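Local coordinates for transglutaminase-like domain-containing protein (Streptococcus suis, PDB 4XZ7) that probably acts as a transglutaminase and virulence factor with antiphagocytic properties, this chain being the part of a longer protein that holds the transglutaminase-like region, at residues B[192-195]-B[196-200]. Sequence-based numbering, arbitrary orientation.
Sequences IAND and DLIHK
Ile198 lies one helical turn beyond Asn194 on the buried face of helix 188-205, and its CD1 lies 4.0 Å from Asn194 ND2 and 3.9 Å from Asp195 OD1, crossing both side chains at a slant. The torsions account for this: CG1 stands beside the backbone N (chi1 -65°) and the chain then extends (chi2 168°), which carries CD1 toward the start of the helix. On the way, Ile198 CG1 passes 3.4 Å from Asn194 O, the carbonyl that accepts the Ile198 N-H at 2.9 Å. Four successive i to i+4 bonds are of ordinary alpha-helical type but not all straight: Asp196 N to Ile192 O bends to an N-H...O angle of 139°.

Asn194 OD1 bonds Thr257 OG1 and its ND2 Leu253 O, while Asp195 OD2 makes a salt bridge to Arg273 NH2 and accepts a hydrogen bond from Asn377 ND2. One turn on from Asp196, Lys200 NZ lies 3.6 Å from Asp196 OD2, a long salt bridge. Buried amide and carboxylate are thus satisfied by tertiary bonds, consistent with their fixing the helix against helices 255-259 and 264-277 of the transglutaminase-like region, where Ile198 packs on Thr257, Arg273, Ala274 and Met277.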
loop_
_atom_site.group_PDB
_atom_site.type_symbol
_atom_site.label_atom_id
_atom_site.label_comp_id
_atom_site.label_asym_id
_atom_site.label_seq_id
_atom_site.Cartn_x
_atom_site.Cartn_y
_atom_site.Cartn_z
ATOM N N ILE B 192 -17.035 -7.097 -15.969
ATOM C CA ILE B 192 -17.975 -8.054 -16.537
ATOM C C ILE B 192 -17.964 -9.380 -15.757
ATOM O O ILE B 192 -19.024 -9.963 -15.512
ATOM C CB ILE B 192 -17.668 -8.307 -18.017
ATOM C CG1 ILE B 192 -17.890 -7.014 -18.806
ATOM C CG2 ILE B 192 -18.553 -9.413 -18.567
ATOM C CD1 ILE B 192 -17.211 -6.997 -20.156
ATOM N N ALA B 193 -16.790 -9.848 -15.332
ATOM C CA ALA B 193 -16.760 -11.105 -14.572
ATOM C C ALA B 193 -17.453 -10.937 -13.211
ATOM O O ALA B 193 -18.167 -11.829 -12.739
ATOM C CB ALA B 193 -15.333 -11.595 -14.393
ATOM N N ASN B 194 -17.265 -9.777 -12.593
ATOM C CA ASN B 194 -18.013 -9.465 -11.382
ATOM C C ASN B 194 -19.532 -9.437 -11.608
ATOM O O ASN B 194 -20.301 -9.943 -10.778
ATOM C CB ASN B 194 -17.551 -8.136 -10.798
ATOM C CG ASN B 194 -17.936 -7.988 -9.344
ATOM O OD1 ASN B 194 -17.497 -8.761 -8.500
ATOM N ND2 ASN B 194 -18.780 -7.008 -9.047
ATOM N N ASP B 195 -19.965 -8.850 -12.726
ATOM C CA ASP B 195 -21.380 -8.843 -13.088
ATOM C C ASP B 195 -21.887 -10.266 -13.248
ATOM O O ASP B 195 -23.073 -10.562 -12.999
ATOM C CB ASP B 195 -21.617 -8.064 -14.379
ATOM C CG ASP B 195 -22.031 -6.631 -14.129
ATOM O OD1 ASP B 195 -22.042 -6.200 -12.952
ATOM O OD2 ASP B 195 -22.334 -5.929 -15.116
ATOM N N ASP B 196 -20.989 -11.157 -13.657
ATOM C CA ASP B 196 -21.373 -12.559 -13.751
ATOM C C ASP B 196 -21.565 -13.157 -12.366
ATOM O O ASP B 196 -22.545 -13.860 -12.125
ATOM C CB ASP B 196 -20.348 -13.377 -14.535
ATOM C CG ASP B 196 -20.875 -14.757 -14.895
ATOM O OD1 ASP B 196 -21.778 -14.846 -15.768
ATOM O OD2 ASP B 196 -20.399 -15.744 -14.292
ATOM N N LEU B 197 -20.626 -12.883 -11.463
ATOM C CA LEU B 197 -20.764 -13.297 -10.062
ATOM C C LEU B 197 -22.090 -12.835 -9.433
ATOM O O LEU B 197 -22.738 -13.586 -8.690
ATOM C CB LEU B 197 -19.586 -12.766 -9.253
ATOM C CG LEU B 197 -18.425 -13.705 -8.912
ATOM C CD1 LEU B 197 -18.380 -14.911 -9.790
ATOM C CD2 LEU B 197 -17.097 -12.949 -8.988
ATOM N N ILE B 198 -22.498 -11.608 -9.747
ATOM C CA ILE B 198 -23.761 -11.074 -9.247
ATOM C C ILE B 198 -24.940 -11.828 -9.835
ATOM O O ILE B 198 -25.875 -12.187 -9.112
ATOM C CB ILE B 198 -23.902 -9.582 -9.571
ATOM C CG1 ILE B 198 -22.824 -8.793 -8.827
ATOM C CG2 ILE B 198 -25.267 -9.078 -9.183
ATOM C CD1 ILE B 198 -22.719 -7.385 -9.296
ATOM N N HIS B 199 -24.886 -12.060 -11.148
ATOM C CA HIS B 199 -25.901 -12.846 -11.845
ATOM C C HIS B 199 -26.078 -14.200 -11.161
ATOM O O HIS B 199 -27.203 -14.644 -10.910
ATOM C CB HIS B 199 -25.517 -13.039 -13.318
ATOM C CG HIS B 199 -26.682 -13.288 -14.227
ATOM N ND1 HIS B 199 -27.462 -14.422 -14.150
ATOM C CD2 HIS B 199 -27.187 -12.553 -15.247
ATOM C CE1 HIS B 199 -28.404 -14.372 -15.074
ATOM N NE2 HIS B 199 -28.258 -13.250 -15.755
ATOM N N LYS B 200 -24.965 -14.848 -10.841
ATOM C CA LYS B 200 -25.025 -16.131 -10.155
ATOM C C LYS B 200 -25.637 -16.001 -8.762
ATOM O O LYS B 200 -26.376 -16.893 -8.331
ATOM C CB LYS B 200 -23.634 -16.755 -10.068
ATOM C CG LYS B 200 -23.254 -17.544 -11.316
ATOM C CD LYS B 200 -21.781 -17.932 -11.324
ATOM C CE LYS B 200 -21.429 -18.677 -12.603
ATOM N NZ LYS B 200 -19.975 -18.988 -12.677
#